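Local structure of EDTA monooxygenase (EDTA-degrading bacterium BNC1, 5DQP) at residues Glu228-Phe233 with Gly259-Leu264; Ala239-Val244 with Asp375-Gly380. The protein is an EDTA monooxygenase, probably an FMN-dependent member of the bacterial luciferase-like family that uses molecular oxygen in the breakdown of EDTA. All coordinates share one frame; numbering follows the deposited sequence.

Contact 1: Glu228-Phe233 with Gly259-Leu264; sequences EIIYAF and GSTLVL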
loop_
_atom_site.group_PDB
_atom_site.type_symbol
_atom_site.label_atom_id
_atom_site.label_comp_id
_atom_site.label_asym_id
_atom_site.label_seq_id
_atom_site.Cartn_x
_atom_site.Cartn_y
_atom_site.Cartn_z
ATOM N N GLU A 228 -8.152 -8.696 17.695
ATOM C CA GLU A 228 -8.214 -10.149 17.634
ATOM C C GLU A 228 -6.873 -10.763 17.942
ATOM O O GLU A 228 -6.810 -11.889 18.444
ATOM C CB GLU A 228 -8.678 -10.593 16.249
ATOM C CG GLU A 228 -9.873 -9.778 15.829
ATOM C CD GLU A 228 -10.409 -10.145 14.468
ATOM O OE1 GLU A 228 -10.190 -9.371 13.503
ATOM O OE2 GLU A 228 -11.058 -11.205 14.374
ATOM N N ILE A 229 -5.806 -10.033 17.634
ATOM C CA ILE A 229 -4.469 -10.351 18.098
ATOM C C ILE A 229 -3.961 -9.175 18.909
ATOM O O ILE A 229 -4.099 -8.012 18.505
ATOM C CB ILE A 229 -3.494 -10.655 16.951
ATOM C CG1 ILE A 229 -4.105 -11.629 15.946
ATOM C CG2 ILE A 229 -2.191 -11.186 17.530
ATOM C CD1 ILE A 229 -3.191 -11.879 14.740
ATOM N N ILE A 230 -3.371 -9.485 20.052
ATOM C CA ILE A 230 -2.763 -8.499 20.926
ATOM C C ILE A 230 -1.297 -8.874 21.087
ATOM O O ILE A 230 -0.979 -10.013 21.463
ATOM C CB ILE A 230 -3.478 -8.454 22.288
ATOM C CG1 ILE A 230 -5.007 -8.376 22.091
ATOM C CG2 ILE A 230 -2.879 -7.349 23.167
ATOM C CD1 ILE A 230 -5.808 -8.531 23.376
ATOM N N TYR A 231 -0.413 -7.926 20.783
ATOM C CA TYR A 231 1.008 -8.059 21.082
ATOM C C TYR A 231 1.268 -7.661 22.522
ATOM O O TYR A 231 0.682 -6.702 23.023
ATOM C CB TYR A 231 1.849 -7.173 20.177
ATOM C CG TYR A 231 1.789 -7.540 18.730
ATOM C CD1 TYR A 231 1.187 -8.728 18.313
ATOM C CD2 TYR A 231 2.349 -6.708 17.772
ATOM C CE1 TYR A 231 1.151 -9.069 16.976
ATOM C CE2 TYR A 231 2.331 -7.045 16.434
ATOM C CZ TYR A 231 1.734 -8.220 16.036
ATOM O OH TYR A 231 1.702 -8.538 14.696
ATOM N N ALA A 232 2.158 -8.400 23.184
ATOM C CA ALA A 232 2.434 -8.184 24.593
ATOM C C ALA A 232 3.933 -8.130 24.840
ATOM O O ALA A 232 4.752 -8.604 24.042
ATOM C CB ALA A 232 1.803 -9.277 25.482
ATOM N N PHE A 233 4.269 -7.535 25.972
ATOM C CA PHE A 233 5.634 -7.472 26.455
ATOM C C PHE A 233 6.020 -8.835 27.020
ATOM O O PHE A 233 5.207 -9.525 27.643
ATOM C CB PHE A 233 5.741 -6.378 27.520
ATOM C CG PHE A 233 7.101 -6.230 28.115
ATOM C CD1 PHE A 233 8.159 -5.750 27.349
ATOM C CD2 PHE A 233 7.321 -6.530 29.457
ATOM C CE1 PHE A 233 9.413 -5.604 27.909
ATOM C CE2 PHE A 233 8.569 -6.382 30.018
ATOM C CZ PHE A 233 9.619 -5.925 29.242
ATOM N N GLY A 259 -12.836 -17.677 21.789
ATOM C CA GLY A 259 -11.811 -17.802 20.767
ATOM C C GLY A 259 -11.653 -16.565 19.904
ATOM O O GLY A 259 -11.228 -16.662 18.755
ATOM N N SER A 260 -12.004 -15.402 20.425
ATOM C CA SER A 260 -11.938 -14.166 19.666
ATOM C C SER A 260 -10.562 -13.502 19.702
ATOM O O SER A 260 -10.319 -12.595 18.904
ATOM C CB SER A 260 -12.969 -13.186 20.222
ATOM O OG SER A 260 -12.552 -12.796 21.534
ATOM N N THR A 261 -9.666 -13.929 20.599
ATOM C CA THR A 261 -8.490 -13.163 20.999
ATOM C C THR A 261 -7.282 -14.079 21.190
ATOM O O THR A 261 -7.335 -15.052 21.950
ATOM C CB THR A 261 -8.766 -12.402 22.310
ATOM O OG1 THR A 261 -9.845 -11.472 22.116
ATOM C CG2 THR A 261 -7.512 -11.661 22.794
ATOM N N LEU A 262 -6.197 -13.752 20.506
ATOM C CA LEU A 262 -4.897 -14.369 20.701
ATOM C C LEU A 262 -3.945 -13.315 21.250
ATOM O O LEU A 262 -3.977 -12.161 20.808
ATOM C CB LEU A 262 -4.367 -14.942 19.381
ATOM C CG LEU A 262 -5.253 -15.977 18.667
ATOM C CD1 LEU A 262 -4.682 -16.246 17.289
ATOM C CD2 LEU A 262 -5.298 -17.270 19.457
ATOM N N VAL A 263 -3.127 -13.705 22.238
ATOM C CA VAL A 263 -2.078 -12.862 22.808
ATOM C C VAL A 263 -0.713 -13.410 22.392
ATOM O O VAL A 263 -0.407 -14.593 22.617
ATOM C CB VAL A 263 -2.186 -12.783 24.346
ATOM C CG1 VAL A 263 -1.047 -11.945 24.932
ATOM C CG2 VAL A 263 -3.535 -12.227 24.766
ATOM N N LEU A 264 0.120 -12.545 21.822
ATOM C CA LEU A 264 1.455 -12.920 21.346
ATOM C C LEU A 264 2.491 -11.980 21.954
ATOM O O LEU A 264 2.639 -10.841 21.478
ATOM C CB LEU A 264 1.549 -12.875 19.825
ATOM C CG LEU A 264 0.392 -13.402 18.990
ATOM C CD1 LEU A 264 0.807 -13.451 17.531
ATOM C CD2 LEU A 264 -0.056 -14.771 19.465
HETATM O O HOH W 1 -12.202 -12.092 16.976
#

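Contact 2: Ala239-Val244 with Asp375-Gly380; sequences AGRRFV and DEAADG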
loop_
_atom_site.group_PDB
_atom_site.type_symbol
_atom_site.label_atom_id
_atom_site.label_comp_id
_atom_site.label_asym_id
_atom_site.label_seq_id
_atom_site.Cartn_x
_atom_site.Cartn_y
_atom_site.Cartn_z
ATOM N N ALA A 239 2.975 -12.539 35.137
ATOM C CA ALA A 239 2.303 -11.407 34.524
ATOM C C ALA A 239 1.868 -11.731 33.094
ATOM O O ALA A 239 0.920 -11.128 32.590
ATOM C CB ALA A 239 3.210 -10.180 34.565
ATOM N N GLY A 240 2.520 -12.686 32.434
ATOM C CA GLY A 240 2.037 -13.121 31.132
ATOM C C GLY A 240 0.693 -13.818 31.229
ATOM O O GLY A 240 -0.221 -13.544 30.449
ATOM N N ARG A 241 0.568 -14.755 32.176
ATOM C CA ARG A 241 -0.688 -15.471 32.372
ATOM C C ARG A 241 -1.802 -14.528 32.793
ATOM O O ARG A 241 -2.935 -14.636 32.308
ATOM C CB ARG A 241 -0.497 -16.576 33.409
ATOM C CG ARG A 241 0.169 -17.827 32.859
ATOM C CD ARG A 241 0.776 -18.683 33.964
ATOM N NE ARG A 241 -0.088 -18.744 35.140
ATOM C CZ ARG A 241 -0.974 -19.709 35.365
ATOM N NH1 ARG A 241 -1.108 -20.703 34.495
ATOM N NH2 ARG A 241 -1.721 -19.680 36.462
ATOM N N ARG A 242 -1.500 -13.612 33.714
ATOM C CA ARG A 242 -2.447 -12.580 34.116
ATOM C C ARG A 242 -2.952 -11.795 32.911
ATOM O O ARG A 242 -4.158 -11.546 32.767
ATOM C CB ARG A 242 -1.762 -11.649 35.123
ATOM C CG ARG A 242 -2.665 -10.573 35.746
ATOM C CD ARG A 242 -1.912 -9.638 36.736
ATOM N NE ARG A 242 -0.591 -10.128 37.154
ATOM C CZ ARG A 242 -0.396 -11.098 38.047
ATOM N NH1 ARG A 242 -1.445 -11.694 38.612
ATOM N NH2 ARG A 242 0.845 -11.483 38.367
ATOM N N PHE A 243 -2.034 -11.375 32.039
ATOM C CA PHE A 243 -2.417 -10.523 30.920
ATOM C C PHE A 243 -3.324 -11.277 29.949
ATOM O O PHE A 243 -4.340 -10.736 29.505
ATOM C CB PHE A 243 -1.168 -9.988 30.224
ATOM C CG PHE A 243 -1.461 -9.072 29.085
ATOM C CD1 PHE A 243 -1.660 -7.711 29.305
ATOM C CD2 PHE A 243 -1.537 -9.561 27.790
ATOM C CE1 PHE A 243 -1.943 -6.848 28.256
ATOM C CE2 PHE A 243 -1.816 -8.702 26.722
ATOM C CZ PHE A 243 -2.014 -7.336 26.957
ATOM N N VAL A 244 -3.002 -12.543 29.657
ATOM C CA VAL A 244 -3.861 -13.371 28.810
ATOM C C VAL A 244 -5.240 -13.522 29.439
ATOM O O VAL A 244 -6.263 -13.338 28.773
ATOM C CB VAL A 244 -3.214 -14.748 28.558
ATOM C CG1 VAL A 244 -4.222 -15.711 27.902
ATOM C CG2 VAL A 244 -1.941 -14.618 27.725
ATOM N N ASP A 375 1.515 -23.085 29.566
ATOM C CA ASP A 375 0.994 -22.503 30.784
ATOM C C ASP A 375 0.101 -21.298 30.499
ATOM O O ASP A 375 -0.257 -20.564 31.427
ATOM C CB ASP A 375 2.160 -22.132 31.709
ATOM C CG ASP A 375 2.861 -23.368 32.288
ATOM O OD1 ASP A 375 2.248 -24.460 32.264
ATOM O OD2 ASP A 375 4.011 -23.262 32.766
ATOM N N GLU A 376 -0.212 -21.057 29.226
ATOM C CA GLU A 376 -1.164 -20.029 28.835
ATOM C C GLU A 376 -0.694 -18.636 29.215
ATOM O O GLU A 376 -1.507 -17.764 29.545
ATOM C CB GLU A 376 -2.533 -20.306 29.446
ATOM C CG GLU A 376 -2.952 -21.768 29.329
ATOM C CD GLU A 376 -3.974 -22.024 28.230
ATOM O OE1 GLU A 376 -4.001 -23.162 27.706
ATOM O OE2 GLU A 376 -4.754 -21.103 27.895
ATOM N N ALA A 377 0.618 -18.419 29.220
ATOM C CA ALA A 377 1.141 -17.064 29.256
ATOM C C ALA A 377 1.246 -16.467 27.864
ATOM O O ALA A 377 1.685 -15.320 27.724
ATOM C CB ALA A 377 2.507 -17.032 29.939
ATOM N N ALA A 378 0.827 -17.214 26.845
ATOM C CA ALA A 378 0.960 -16.828 25.444
ATOM C C ALA A 378 0.131 -17.781 24.598
ATOM O O ALA A 378 0.037 -18.969 24.911
ATOM C CB ALA A 378 2.428 -16.895 25.010
ATOM N N ASP A 379 -0.463 -17.261 23.523
ATOM C CA ASP A 379 -0.988 -18.136 22.479
ATOM C C ASP A 379 0.012 -18.364 21.343
ATOM O O ASP A 379 -0.267 -19.155 20.434
ATOM C CB ASP A 379 -2.300 -17.564 21.921
ATOM C CG ASP A 379 -3.339 -17.330 23.022
ATOM O OD1 ASP A 379 -3.879 -18.336 23.540
ATOM O OD2 ASP A 379 -3.591 -16.157 23.398
ATOM N N GLY A 380 1.144 -17.679 21.386
ATOM C CA GLY A 380 2.148 -17.725 20.348
ATOM C C GLY A 380 3.039 -16.522 20.560
ATOM O O GLY A 380 2.953 -15.865 21.589
HETATM O O HOH W 2 1.103 -12.640 27.807
HETATM O O HOH W 3 -3.605 -17.281 31.234
#

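Contact 1: Glu228-Phe233 with Gly259-Leu264
Ile229, Ile230 and Tyr231 pair in parallel register with Leu262, Val263 and Leu264, joining neighbouring strands of the luciferase-like TIM barrel; helix 237-253 between them makes this a beta-alpha-beta unit. Four backbone hydrogen bonds zip the pair. Leu262 N gives to Glu228 O (2.8 Å), Ile230 N to Leu262 O (2.8 Å) and Leu264 N to Ile230 O. The last rung, Ala232 N to Leu264 O at 3.0 Å, is more bent, its donor standing above the carbonyl plane. CA-H...O contacts back up the ladder, among them Tyr231 CA to Leu264 O.

Apolar contacts fall on both sheet faces. On the face of Ile229, Tyr231 and Leu264, which Val9 of strand 7-11 adjoins, the Ile229 CG2 branch crosses Leu264 at CG (3.7 Å). With CG1 beside the backbone N (chi1 -48°), Ile230 on the other face carries CD1 to Thr261 CG2 at 3.6 Å, and Ala232 CB meets Val263 CG1; Phe243 of the helix packs on Ile230 and Val263.

Polar groups gather where the strands start. Glu228 forms a salt bridge with Arg419, and one water donates both to Glu228 OE2 (3.0 Å) and to Ser260 O (2.7 Å).

Contact 2: Ala239-Val244 with Asp375-Gly380
Arg241, on helix 237-253, lies along the turn that follows helix 362-374. Its CB is 4.2 Å from Glu376 O. CG, beside the backbone N (chi1 -79°), comes within 3.1 Å of Asp375 O and also lies against Ala377 N and CB. CD keeps to the same carbonyl, and a bend at chi3 (40°) brings the guanidinium round so that Asp375 O is at its edge. There NH1 donates to Asp375 O over 3.2 Å, with the oxygen tilted slightly from the guanidinium plane.

Nearly one turn further along the helix, Val244 presses CB to 3.6 Å from Glu376 O and CG2 to 3.7 Å from Ala377 C. Two waters bridge the backbones: one donates to Gly240 O and Ala377 O, the other to Arg241 O and Glu376 O.

The turn is a Schellman motif. Glu376, with positive phi (63°), is its C-prime residue; Ala377 N and Glu376 N bond back to Trp372 O and Trp373 O. Arg248, also on helix 237-253, makes salt bridges with Glu376 and Asp379. The turn thus joins the C-terminal end of helix 362-374 to the flank of helix 237-253 and leads into strand 380-383, while Val244 also touches Val263 of strand 262-271.

In the fold
From the N terminus the chain builds the first barrel strands before reaching strand 229-233, helix 237-253 and strand 262-271. Contact 1 closes the short loop over that helix, with 25 residues between its segments. Contact 2 starts on the helix and closes a much longer loop of 130 residues, ending at the start of strand 380-383. The segments alternate along the chain, so the two loops cross. They meet where Asp379 OD2 accepts a probable hydrogen bond from Val263 N (2.8 Å) and where Leu264 CD2 packs against Gly380 N. Together they tie the beta-alpha-beta unit 229-271 to the last strand, 380-383, which pairs with both 262-271 and 7-11.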